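Local coordinates for leucine-rich repeat protein (Bacteroides thetaiotaomicron, PDB 4ECN), which is of unknown function but, as a probably extracellular protein built largely of leucine-rich repeats, may bind other proteins, at residues 575-580 with 597-602; 518-523 with 551-556; 624-629 with 649-654; 567-572 with 589-594. One frame throughout, in Å; residues are numbered along the deposited sequence.

Contact 1. Residues 575-580 with 597-602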
loop_
_atom_site.group_PDB
_atom_site.type_symbol
_atom_site.label_atom_id
_atom_site.label_comp_id
_atom_site.label_asym_id
_atom_site.label_seq_id
_atom_site.Cartn_x
_atom_site.Cartn_y
_atom_site.Cartn_z
ATOM N N LEU A 575 -18.670 -14.017 10.331
ATOM C CA LEU A 575 -18.106 -12.664 10.339
ATOM C C LEU A 575 -17.400 -12.404 11.678
ATOM O O LEU A 575 -17.890 -12.845 12.724
ATOM C CB LEU A 575 -19.196 -11.616 10.064
ATOM C CG LEU A 575 -18.741 -10.158 9.865
ATOM C CD1 LEU A 575 -18.018 -9.970 8.535
ATOM C CD2 LEU A 575 -19.920 -9.224 9.910
ATOM N N GLY A 576 -16.243 -11.731 11.602
ATOM C CA GLY A 576 -15.376 -11.418 12.732
ATOM C C GLY A 576 -14.827 -10.009 12.739
ATOM O O GLY A 576 -14.404 -9.529 13.791
ATOM N N LEU A 577 -14.822 -9.321 11.575
ATOM C CA LEU A 577 -14.363 -7.922 11.471
ATOM C C LEU A 577 -15.310 -7.144 10.605
ATOM O O LEU A 577 -15.625 -7.581 9.503
ATOM C CB LEU A 577 -12.923 -7.803 10.919
ATOM C CG LEU A 577 -12.320 -6.398 10.800
ATOM C CD1 LEU A 577 -10.835 -6.445 10.953
ATOM C CD2 LEU A 577 -12.708 -5.708 9.489
ATOM N N LEU A 578 -15.711 -5.962 11.072
ATOM C CA LEU A 578 -16.581 -5.085 10.311
ATOM C C LEU A 578 -16.146 -3.644 10.489
ATOM O O LEU A 578 -16.097 -3.162 11.616
ATOM C CB LEU A 578 -18.042 -5.270 10.713
ATOM C CG LEU A 578 -19.031 -4.383 10.004
ATOM C CD1 LEU A 578 -19.196 -4.800 8.550
ATOM C CD2 LEU A 578 -20.355 -4.415 10.706
ATOM N N ASP A 579 -15.816 -2.976 9.366
ATOM C CA ASP A 579 -15.405 -1.585 9.243
ATOM C C ASP A 579 -16.428 -0.838 8.397
ATOM O O ASP A 579 -16.548 -1.123 7.211
ATOM C CB ASP A 579 -13.993 -1.493 8.618
ATOM C CG ASP A 579 -13.685 -0.190 7.883
ATOM O OD1 ASP A 579 -13.959 0.876 8.437
ATOM O OD2 ASP A 579 -13.138 -0.250 6.760
ATOM N N CYS A 580 -17.149 0.117 8.997
ATOM C CA CYS A 580 -18.126 0.982 8.344
ATOM C C CYS A 580 -17.834 2.418 8.648
ATOM O O CYS A 580 -18.750 3.245 8.675
ATOM C CB CYS A 580 -19.537 0.622 8.769
ATOM S SG CYS A 580 -20.219 -0.769 7.866
ATOM N N LEU A 597 -18.038 -10.978 16.861
ATOM C CA LEU A 597 -17.060 -10.070 16.264
ATOM C C LEU A 597 -15.873 -9.830 17.163
ATOM O O LEU A 597 -16.043 -9.612 18.355
ATOM C CB LEU A 597 -17.682 -8.699 15.916
ATOM C CG LEU A 597 -18.690 -8.585 14.744
ATOM C CD1 LEU A 597 -18.890 -7.146 14.363
ATOM C CD2 LEU A 597 -18.193 -9.262 13.490
ATOM N N THR A 598 -14.665 -9.800 16.578
ATOM C CA THR A 598 -13.415 -9.461 17.273
ATOM C C THR A 598 -13.174 -7.983 17.088
ATOM O O THR A 598 -12.639 -7.315 17.982
ATOM C CB THR A 598 -12.218 -10.292 16.776
ATOM O OG1 THR A 598 -12.538 -11.693 16.738
ATOM C CG2 THR A 598 -10.988 -10.073 17.613
ATOM N N ASP A 599 -13.584 -7.464 15.919
ATOM C CA ASP A 599 -13.393 -6.065 15.590
ATOM C C ASP A 599 -14.645 -5.474 15.024
ATOM O O ASP A 599 -15.284 -6.060 14.154
ATOM C CB ASP A 599 -12.228 -5.891 14.598
ATOM C CG ASP A 599 -10.849 -5.942 15.243
ATOM O OD1 ASP A 599 -10.462 -4.939 15.902
ATOM O OD2 ASP A 599 -10.127 -6.956 15.035
ATOM N N LEU A 600 -14.986 -4.287 15.510
ATOM C CA LEU A 600 -16.147 -3.542 15.043
ATOM C C LEU A 600 -15.788 -2.081 15.090
ATOM O O LEU A 600 -15.403 -1.582 16.146
ATOM C CB LEU A 600 -17.405 -3.876 15.870
ATOM C CG LEU A 600 -18.680 -3.112 15.562
ATOM C CD1 LEU A 600 -19.192 -3.408 14.160
ATOM C CD2 LEU A 600 -19.731 -3.380 16.622
ATOM N N LYS A 601 -15.817 -1.428 13.920
ATOM C CA LYS A 601 -15.492 -0.017 13.745
ATOM C C LYS A 601 -16.655 0.671 13.034
ATOM O O LYS A 601 -16.840 0.498 11.828
ATOM C CB LYS A 601 -14.169 0.153 12.968
ATOM C CG LYS A 601 -12.908 -0.447 13.612
ATOM C CD LYS A 601 -12.437 0.285 14.885
ATOM C CE LYS A 601 -11.181 -0.370 15.402
ATOM N NZ LYS A 601 -10.575 0.392 16.521
ATOM N N LEU A 602 -17.491 1.390 13.804
ATOM C CA LEU A 602 -18.659 2.079 13.254
ATOM C C LEU A 602 -18.487 3.601 13.323
ATOM O O LEU A 602 -19.438 4.332 13.058
ATOM C CB LEU A 602 -19.933 1.646 14.013
ATOM C CG LEU A 602 -20.392 0.177 13.851
ATOM C CD1 LEU A 602 -21.407 -0.187 14.897
ATOM C CD2 LEU A 602 -20.942 -0.110 12.458
#
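L578 and L600 both hold CG anti to the backbone N (chi1 179° and 176°), which makes their isobutyl groups run alongside each other in the same direction, with CD2 of L578 3.8 Å from CD1 of L600. L597 turns CG anti to its carbonyl carbon instead (chi1 -71°), and its CD2 reaches back across the gap to pack on the backbone of G576, 3.5 Å from its C, and to lie 3.8 Å from CG of L575. The O of G576 is gripped twice, by N of T598 at 2.8 Å on a lone pair and by N of D599 at 3.1 Å. From there the parallel ladder runs on: L578 N to D599 O, K601 N to L578 O, and C580 N to K601 O at 2.9 Å. On the other face CG of L577 packs against CB of D599, 3.8 Å away, while the charged ends of D599 and K601 turn outward to salt bridges with K388 and D393. L575, L578, C580, L597, L600 and L602 on the inner side, L577 with D579, D599 and K601 on the other, and N605 binding the O of both C580 and L602 are the marks of the LxxLxLxxN strand of a leucine-rich repeat.

Contact 2. Residues 518-523 with 551-556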
loop_
_atom_site.group_PDB
_atom_site.type_symbol
_atom_site.label_atom_id
_atom_site.label_comp_id
_atom_site.label_asym_id
_atom_site.label_seq_id
_atom_site.Cartn_x
_atom_site.Cartn_y
_atom_site.Cartn_z
ATOM N N GLN A 518 -13.057 -15.139 2.140
ATOM C CA GLN A 518 -13.010 -14.963 3.587
ATOM C C GLN A 518 -12.787 -13.525 4.005
ATOM O O GLN A 518 -13.337 -13.098 5.021
ATOM C CB GLN A 518 -11.873 -15.810 4.178
ATOM C CG GLN A 518 -12.091 -17.313 4.108
ATOM C CD GLN A 518 -10.916 -18.043 4.691
ATOM O OE1 GLN A 518 -9.941 -17.456 5.166
ATOM N NE2 GLN A 518 -10.983 -19.347 4.671
ATOM N N SER A 519 -11.910 -12.810 3.284
ATOM C CA SER A 519 -11.527 -11.428 3.547
ATOM C C SER A 519 -11.785 -10.575 2.312
ATOM O O SER A 519 -11.283 -10.892 1.229
ATOM C CB SER A 519 -10.061 -11.367 3.951
ATOM O OG SER A 519 -9.562 -10.038 3.961
ATOM N N LEU A 520 -12.556 -9.487 2.481
ATOM C CA LEU A 520 -12.917 -8.563 1.411
ATOM C C LEU A 520 -12.792 -7.121 1.886
ATOM O O LEU A 520 -13.270 -6.778 2.975
ATOM C CB LEU A 520 -14.355 -8.857 0.937
ATOM C CG LEU A 520 -14.920 -8.025 -0.209
ATOM C CD1 LEU A 520 -14.263 -8.371 -1.510
ATOM C CD2 LEU A 520 -16.406 -8.211 -0.327
ATOM N N ASN A 521 -12.139 -6.279 1.063
ATOM C CA ASN A 521 -11.926 -4.852 1.305
ATOM C C ASN A 521 -12.469 -4.084 0.140
ATOM O O ASN A 521 -11.915 -4.205 -0.964
ATOM C CB ASN A 521 -10.443 -4.554 1.512
ATOM C CG ASN A 521 -10.139 -3.166 2.007
ATOM O OD1 ASN A 521 -10.671 -2.160 1.533
ATOM N ND2 ASN A 521 -9.215 -3.074 2.945
ATOM N N ILE A 522 -13.555 -3.306 0.359
ATOM C CA ILE A 522 -14.174 -2.528 -0.716
ATOM C C ILE A 522 -14.244 -1.041 -0.302
ATOM O O ILE A 522 -15.054 -0.294 -0.830
ATOM C CB ILE A 522 -15.566 -3.098 -1.128
ATOM C CG1 ILE A 522 -16.536 -3.191 0.085
ATOM C CG2 ILE A 522 -15.387 -4.464 -1.834
ATOM C CD1 ILE A 522 -18.000 -3.302 -0.260
ATOM N N ALA A 523 -13.339 -0.601 0.554
ATOM C CA ALA A 523 -13.306 0.780 1.024
ATOM C C ALA A 523 -12.937 1.782 -0.084
ATOM O O ALA A 523 -12.158 1.454 -0.982
ATOM C CB ALA A 523 -12.309 0.904 2.166
ATOM N N GLN A 551 -15.420 -13.519 6.670
ATOM C CA GLN A 551 -14.867 -13.376 8.015
ATOM C C GLN A 551 -14.449 -11.923 8.290
ATOM O O GLN A 551 -14.648 -11.418 9.405
ATOM C CB GLN A 551 -13.655 -14.317 8.182
ATOM C CG GLN A 551 -13.994 -15.817 8.186
ATOM C CD GLN A 551 -12.781 -16.717 8.157
ATOM O OE1 GLN A 551 -11.678 -16.364 8.598
ATOM N NE2 GLN A 551 -12.964 -17.911 7.615
ATOM N N ILE A 552 -13.858 -11.257 7.269
ATOM C CA ILE A 552 -13.386 -9.869 7.351
ATOM C C ILE A 552 -14.066 -9.050 6.281
ATOM O O ILE A 552 -13.982 -9.372 5.096
ATOM C CB ILE A 552 -11.840 -9.805 7.216
ATOM C CG1 ILE A 552 -11.151 -10.592 8.363
ATOM C CG2 ILE A 552 -11.333 -8.365 7.126
ATOM C CD1 ILE A 552 -9.824 -11.065 8.040
ATOM N N PHE A 553 -14.715 -7.970 6.692
ATOM C CA PHE A 553 -15.344 -7.091 5.737
ATOM C C PHE A 553 -14.973 -5.615 6.059
ATOM O O PHE A 553 -15.368 -5.073 7.088
ATOM C CB PHE A 553 -16.856 -7.334 5.724
ATOM C CG PHE A 553 -17.626 -6.629 4.634
ATOM C CD1 PHE A 553 -17.111 -6.530 3.347
ATOM C CD2 PHE A 553 -18.908 -6.150 4.869
ATOM C CE1 PHE A 553 -17.824 -5.884 2.343
ATOM C CE2 PHE A 553 -19.632 -5.515 3.859
ATOM C CZ PHE A 553 -19.087 -5.388 2.601
ATOM N N TYR A 554 -14.142 -5.011 5.191
ATOM C CA TYR A 554 -13.760 -3.603 5.218
ATOM C C TYR A 554 -14.569 -2.855 4.196
ATOM O O TYR A 554 -14.412 -3.119 3.006
ATOM C CB TYR A 554 -12.264 -3.410 4.922
ATOM C CG TYR A 554 -11.275 -3.930 5.935
ATOM C CD1 TYR A 554 -11.022 -3.227 7.114
ATOM C CD2 TYR A 554 -10.459 -5.022 5.643
ATOM C CE1 TYR A 554 -10.036 -3.642 8.010
ATOM C CE2 TYR A 554 -9.467 -5.443 6.533
ATOM C CZ TYR A 554 -9.272 -4.758 7.724
ATOM O OH TYR A 554 -8.305 -5.156 8.606
HETATM N N MSE A 555 -15.447 -1.951 4.613
HETATM C CA MSE A 555 -16.235 -1.166 3.660
HETATM C C MSE A 555 -16.334 0.314 4.123
HETATM O O MSE A 555 -17.333 0.989 3.887
HETATM C CB MSE A 555 -17.621 -1.773 3.427
HETATM C CG MSE A 555 -18.378 -2.071 4.703
HETATM SE SE MSE A 555 -20.266 -2.046 4.355
HETATM C CE MSE A 555 -20.518 -0.113 4.178
ATOM N N GLY A 556 -15.255 0.816 4.703
ATOM C CA GLY A 556 -15.180 2.197 5.153
ATOM C C GLY A 556 -15.046 3.191 4.020
ATOM O O GLY A 556 -14.746 2.803 2.896
#
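The F553 ring meets two aliphatic side chains of the neighbouring segment: its CE1 lies 3.8 Å from CD2 of L520 and 3.7 Å from CD1 of I522, both approaching obliquely. I522 gets there because its CG1 sits between the backbone N and the carbonyl carbon (chi1 56°), which turns the ethyl arm toward the ring. CG of M555, within the same segment as the ring, lies over one of its faces. On the other side of the sheet the N521 amide crosses the start of the Y554 side chain, with ND2 3.6 Å from CD2 of Y554 and the amide and ring planes 33° apart. The amide is held from the turn that follows its own strand, where N521 OD1 accepts from A523 N at 3.2 Å in an Asx turn.

Beneath these groups runs a parallel backbone ladder. Q518 O takes both Q551 N, at 2.7 Å, and I552 N, at 3.0 Å; bonds from L520 N to I552 O, Y554 N to L520 O and I522 N to Y554 O follow. These are adjacent strands of the leucine-rich repeat sheet, joined by a beta-alpha-beta crossover through helix 530-542. That helix packs on the apolar side, where L540 touches L520, L533 touches I522, and the W537 ring meets that of F553; large apolar residues suit positions enclosed in this way. On the face of S519, N521, I552 and Y554, the Y554 hydroxyl bonds to the carbonyl O of R384 and the Y387 ring meets the Y554 ring, while the R384 guanidinium group binds the amide of Q518, just before the strand.

Contact 3. Residues 624-629 with 649-654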
loop_
_atom_site.group_PDB
_atom_site.type_symbol
_atom_site.label_atom_id
_atom_site.label_comp_id
_atom_site.label_asym_id
_atom_site.label_seq_id
_atom_site.Cartn_x
_atom_site.Cartn_y
_atom_site.Cartn_z
ATOM N N LEU A 624 -13.082 -1.366 20.281
ATOM C CA LEU A 624 -14.271 -1.159 19.456
ATOM C C LEU A 624 -14.513 0.333 19.231
ATOM O O LEU A 624 -14.278 1.129 20.143
ATOM C CB LEU A 624 -15.463 -1.794 20.151
ATOM C CG LEU A 624 -15.347 -3.261 20.542
ATOM C CD1 LEU A 624 -16.555 -3.674 21.309
ATOM C CD2 LEU A 624 -15.212 -4.162 19.323
ATOM N N GLY A 625 -14.956 0.708 18.034
ATOM C CA GLY A 625 -15.180 2.110 17.705
ATOM C C GLY A 625 -16.612 2.453 17.378
ATOM O O GLY A 625 -17.207 1.861 16.464
ATOM N N PHE A 626 -17.178 3.405 18.149
ATOM C CA PHE A 626 -18.537 3.925 17.961
ATOM C C PHE A 626 -18.509 5.446 18.020
ATOM O O PHE A 626 -19.555 6.080 18.201
ATOM C CB PHE A 626 -19.518 3.370 19.014
ATOM C CG PHE A 626 -19.436 1.893 19.312
ATOM C CD1 PHE A 626 -18.585 1.413 20.304
ATOM C CD2 PHE A 626 -20.227 0.983 18.621
ATOM C CE1 PHE A 626 -18.518 0.059 20.585
ATOM C CE2 PHE A 626 -20.164 -0.376 18.905
ATOM C CZ PHE A 626 -19.306 -0.830 19.882
ATOM N N SER A 627 -17.312 6.039 17.907
ATOM C CA SER A 627 -17.139 7.474 18.009
ATOM C C SER A 627 -17.703 8.188 16.809
ATOM O O SER A 627 -17.890 7.582 15.760
ATOM C CB SER A 627 -15.665 7.829 18.153
ATOM O OG SER A 627 -15.012 7.703 16.902
ATOM N N HIS A 628 -17.907 9.505 16.950
ATOM C CA HIS A 628 -18.358 10.418 15.910
ATOM C C HIS A 628 -19.651 9.920 15.271
ATOM O O HIS A 628 -19.703 9.644 14.069
ATOM C CB HIS A 628 -17.269 10.649 14.860
ATOM C CG HIS A 628 -16.105 11.423 15.405
ATOM N ND1 HIS A 628 -15.026 10.784 16.017
ATOM C CD2 HIS A 628 -15.897 12.759 15.441
ATOM C CE1 HIS A 628 -14.195 11.751 16.380
ATOM N NE2 HIS A 628 -14.665 12.953 16.046
ATOM N N ASN A 629 -20.701 9.831 16.103
ATOM C CA ASN A 629 -22.055 9.472 15.689
ATOM C C ASN A 629 -23.045 10.405 16.395
ATOM O O ASN A 629 -22.663 11.518 16.772
ATOM C CB ASN A 629 -22.366 8.003 15.950
ATOM C CG ASN A 629 -21.782 7.096 14.932
ATOM O OD1 ASN A 629 -22.363 6.876 13.890
ATOM N ND2 ASN A 629 -20.639 6.527 15.222
ATOM N N VAL A 649 -13.648 0.603 24.753
ATOM C CA VAL A 649 -14.807 0.981 23.959
ATOM C C VAL A 649 -14.690 2.465 23.745
ATOM O O VAL A 649 -14.398 3.185 24.712
ATOM C CB VAL A 649 -16.183 0.569 24.524
ATOM C CG1 VAL A 649 -16.403 -0.920 24.384
ATOM C CG2 VAL A 649 -16.375 1.022 25.968
ATOM N N ASP A 650 -14.842 2.935 22.494
ATOM C CA ASP A 650 -14.759 4.369 22.191
ATOM C C ASP A 650 -16.137 4.915 21.781
ATOM O O ASP A 650 -16.675 4.599 20.702
ATOM C CB ASP A 650 -13.712 4.661 21.100
ATOM C CG ASP A 650 -13.543 6.127 20.700
ATOM O OD1 ASP A 650 -13.920 7.029 21.515
ATOM O OD2 ASP A 650 -12.987 6.380 19.601
ATOM N N PHE A 651 -16.694 5.756 22.656
ATOM C CA PHE A 651 -17.984 6.400 22.435
ATOM C C PHE A 651 -17.837 7.914 22.419
ATOM O O PHE A 651 -18.806 8.629 22.663
ATOM C CB PHE A 651 -18.979 5.976 23.523
ATOM C CG PHE A 651 -19.406 4.533 23.494
ATOM C CD1 PHE A 651 -20.317 4.083 22.548
ATOM C CD2 PHE A 651 -18.995 3.655 24.481
ATOM C CE1 PHE A 651 -20.754 2.766 22.549
ATOM C CE2 PHE A 651 -19.434 2.333 24.490
ATOM C CZ PHE A 651 -20.299 1.890 23.514
ATOM N N SER A 652 -16.635 8.407 22.131
ATOM C CA SER A 652 -16.380 9.842 22.074
ATOM C C SER A 652 -17.157 10.481 20.919
ATOM O O SER A 652 -17.488 9.798 19.954
ATOM C CB SER A 652 -14.882 10.131 21.934
ATOM O OG SER A 652 -14.321 9.583 20.751
ATOM N N TYR A 653 -17.476 11.779 21.043
ATOM C CA TYR A 653 -18.179 12.584 20.041
ATOM C C TYR A 653 -19.533 11.958 19.639
ATOM O O TYR A 653 -19.765 11.635 18.474
ATOM C CB TYR A 653 -17.307 12.816 18.800
ATOM C CG TYR A 653 -16.100 13.685 19.073
ATOM C CD1 TYR A 653 -14.888 13.126 19.462
ATOM C CD2 TYR A 653 -16.163 15.067 18.914
ATOM C CE1 TYR A 653 -13.766 13.922 19.691
ATOM C CE2 TYR A 653 -15.047 15.874 19.145
ATOM C CZ TYR A 653 -13.847 15.294 19.522
ATOM O OH TYR A 653 -12.747 16.080 19.738
ATOM N N ASN A 654 -20.435 11.847 20.617
ATOM C CA ASN A 654 -21.815 11.376 20.457
ATOM C C ASN A 654 -22.751 12.342 21.217
ATOM O O ASN A 654 -22.340 13.475 21.490
ATOM C CB ASN A 654 -21.957 9.931 20.926
ATOM C CG ASN A 654 -21.507 8.942 19.898
ATOM O OD1 ASN A 654 -22.183 8.727 18.903
ATOM N ND2 ASN A 654 -20.403 8.257 20.141
#
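The carbonyl O of F626 is gripped by two asparagine amides: ND2 of N654 reaches it from the next turn at 3.0 Å in a nearly straight bond (178° at the hydrogen), and ND2 of N629 adds a weak bond from its own segment. N654 ND2 also donates to F651 O, so one amide ties two successive turns together. This is the asparagine ladder of a leucine-rich repeat, and the short side-chain amide suits it because it can supply donors to backbone carbonyls inside the turn.

Before the ladder, the parallel strands are joined by D650 N to L624 O and by F626 N to D650 O at 2.9 Å. The rings of F626 and F651 lie side by side on the apolar side, nearly parallel but slid apart, with centroids 4.8 Å apart. At the turn, H628 and Y653 share a left-handed backbone conformation and hold CG anti to the carbonyl carbon, chi1 -69° and -67°. The matching torsions set the rings alongside each other in an offset stack, 4.3 Å between centroids, which Y604 and Y682 extend into a column. H628 N donates to S652 O. D650 OD1 accepts from S652 N at 3.1 Å, an Asx turn, and also from S652 OG at 2.7 Å, while OD2 bonds to the hydroxyl of Y394.

Contact 4. Residues 567-572 with 589-594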
loop_
_atom_site.group_PDB
_atom_site.type_symbol
_atom_site.label_atom_id
_atom_site.label_comp_id
_atom_site.label_asym_id
_atom_site.label_seq_id
_atom_site.Cartn_x
_atom_site.Cartn_y
_atom_site.Cartn_z
ATOM N N ALA A 567 -32.406 -10.228 8.616
ATOM C CA ALA A 567 -32.513 -11.626 8.195
ATOM C C ALA A 567 -31.394 -12.037 7.222
ATOM O O ALA A 567 -31.091 -13.233 7.111
ATOM C CB ALA A 567 -33.861 -11.868 7.552
ATOM N N SER A 568 -30.777 -11.053 6.537
ATOM C CA SER A 568 -29.715 -11.297 5.568
ATOM C C SER A 568 -28.377 -11.207 6.255
ATOM O O SER A 568 -27.544 -12.088 6.073
ATOM C CB SER A 568 -29.814 -10.314 4.408
ATOM O OG SER A 568 -31.030 -10.503 3.691
ATOM N N LEU A 569 -28.196 -10.186 7.112
ATOM C CA LEU A 569 -26.983 -9.959 7.899
ATOM C C LEU A 569 -26.725 -11.120 8.874
ATOM O O LEU A 569 -25.571 -11.408 9.184
ATOM C CB LEU A 569 -27.089 -8.633 8.668
ATOM C CG LEU A 569 -27.127 -7.345 7.832
ATOM C CD1 LEU A 569 -27.083 -6.125 8.723
ATOM C CD2 LEU A 569 -25.955 -7.270 6.838
ATOM N N GLN A 570 -27.791 -11.802 9.319
ATOM C CA GLN A 570 -27.742 -12.978 10.194
ATOM C C GLN A 570 -27.085 -14.176 9.496
ATOM O O GLN A 570 -26.536 -15.039 10.178
ATOM C CB GLN A 570 -29.160 -13.371 10.643
ATOM C CG GLN A 570 -29.847 -12.369 11.572
ATOM C CD GLN A 570 -31.252 -12.784 11.949
ATOM O OE1 GLN A 570 -31.575 -13.964 12.075
ATOM N NE2 GLN A 570 -32.104 -11.815 12.212
ATOM N N LYS A 571 -27.161 -14.245 8.141
ATOM C CA LYS A 571 -26.590 -15.336 7.343
ATOM C C LYS A 571 -25.049 -15.287 7.360
ATOM O O LYS A 571 -24.411 -16.324 7.153
ATOM C CB LYS A 571 -27.105 -15.304 5.896
ATOM C CG LYS A 571 -28.631 -15.379 5.780
ATOM C CD LYS A 571 -29.125 -15.360 4.333
ATOM C CE LYS A 571 -30.620 -15.169 4.251
ATOM N NZ LYS A 571 -31.107 -15.069 2.849
HETATM N N MSE A 572 -24.456 -14.106 7.653
HETATM C CA MSE A 572 -23.000 -13.904 7.721
HETATM C C MSE A 572 -22.471 -14.461 9.052
HETATM O O MSE A 572 -21.907 -13.747 9.885
HETATM C CB MSE A 572 -22.648 -12.420 7.554
HETATM C CG MSE A 572 -23.205 -11.799 6.293
HETATM SE SE MSE A 572 -22.277 -10.151 5.938
HETATM C CE MSE A 572 -20.870 -10.838 4.871
ATOM N N GLU A 589 -29.061 -2.598 11.414
ATOM C CA GLU A 589 -29.843 -3.830 11.520
ATOM C C GLU A 589 -28.981 -4.818 12.265
ATOM O O GLU A 589 -27.763 -4.765 12.139
ATOM C CB GLU A 589 -30.297 -4.347 10.149
ATOM C CG GLU A 589 -31.368 -3.490 9.493
ATOM C CD GLU A 589 -32.805 -3.862 9.791
ATOM O OE1 GLU A 589 -33.108 -5.074 9.854
ATOM O OE2 GLU A 589 -33.651 -2.944 9.844
ATOM N N ALA A 590 -29.571 -5.673 13.076
ATOM C CA ALA A 590 -28.759 -6.590 13.869
ATOM C C ALA A 590 -28.270 -7.801 13.062
ATOM O O ALA A 590 -28.917 -8.207 12.099
ATOM C CB ALA A 590 -29.561 -7.073 15.062
ATOM N N PHE A 591 -27.107 -8.349 13.471
ATOM C CA PHE A 591 -26.502 -9.601 13.005
ATOM C C PHE A 591 -26.997 -10.763 13.863
ATOM O O PHE A 591 -27.098 -11.906 13.413
ATOM C CB PHE A 591 -24.967 -9.532 13.068
ATOM C CG PHE A 591 -24.318 -8.621 12.071
ATOM C CD1 PHE A 591 -24.013 -9.069 10.793
ATOM C CD2 PHE A 591 -23.970 -7.329 12.418
ATOM C CE1 PHE A 591 -23.419 -8.216 9.857
ATOM C CE2 PHE A 591 -23.363 -6.481 11.489
ATOM C CZ PHE A 591 -23.097 -6.927 10.212
ATOM N N GLY A 592 -27.273 -10.435 15.119
ATOM C CA GLY A 592 -27.689 -11.391 16.126
ATOM C C GLY A 592 -26.499 -11.758 16.974
ATOM O O GLY A 592 -25.352 -11.546 16.569
ATOM N N THR A 593 -26.774 -12.345 18.142
ATOM C CA THR A 593 -25.785 -12.742 19.153
ATOM C C THR A 593 -24.980 -13.998 18.732
ATOM O O THR A 593 -24.040 -14.369 19.426
ATOM C CB THR A 593 -26.518 -12.987 20.464
ATOM O OG1 THR A 593 -27.561 -13.952 20.238
ATOM C CG2 THR A 593 -27.107 -11.690 21.037
ATOM N N ASN A 594 -25.337 -14.635 17.606
ATOM C CA ASN A 594 -24.637 -15.802 17.073
ATOM C C ASN A 594 -23.452 -15.369 16.203
ATOM O O ASN A 594 -22.616 -16.202 15.836
ATOM C CB ASN A 594 -25.601 -16.706 16.285
ATOM C CG ASN A 594 -26.429 -17.632 17.164
ATOM O OD1 ASN A 594 -26.299 -17.686 18.408
ATOM N ND2 ASN A 594 -27.282 -18.411 16.530
#
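L569 and F591 form the close-packed half of this contact. CB of L569 lies 3.8 Å from CD1 of F591, and CD1 of L569 stands over one face of the ring, 4.3 Å above its plane and displaced from the ring centre. F591 carries CG anti to its carbonyl carbon (chi1 -70°), which turns the ring in against the leucine. The same L569 CD1 also rests 3.9 Å from CB of E589, the two side chains crossing at about a right angle. Bulky apolar groups suit this inner side because W537 of helix 530-542 touches both L569 and F591, and F614 meets F591 edge-to-face. In the leucine-rich repeat fold this is packing between the connections that link successive strands: helix 566-569, with a type I turn from L569 to M572, precedes strand 577-579, and the 589-594 loop lies between that strand and 596-601. Q570 marks the looser, solvent side. Its CG passes 3.3 Å from O of F591, and its CA makes a CH···O contact with that oxygen at 3.5 Å, while the extended side chain carries its amide away to S566. The E589 carboxylate likewise turns from the leucine, bonding to the H587 ring and the backbone N of S566.

How the contacts relate
Contacts 1, 2 and 3 each join successive strands of the repeat coil, whereas contact 4 joins the loops and short helix on its other side. Contacts 1 and 2 share one sheet and meet directly: G576 N lies 2.7 Å from Q551 O. Contact 3 continues the parallel strand pairing, with L602 N 2.7 Å from G625 O, but there strand bonding gives way to asparagine and stacked-ring chemistry at the turn. All three are largely buried and rich in backbone hydrogen bonds; contact 4 is partly exposed and held across its segments by packing. F591 of contact 4 also touches L575 and L578 of contact 1, linking the outer loops to the leucines behind the sheet.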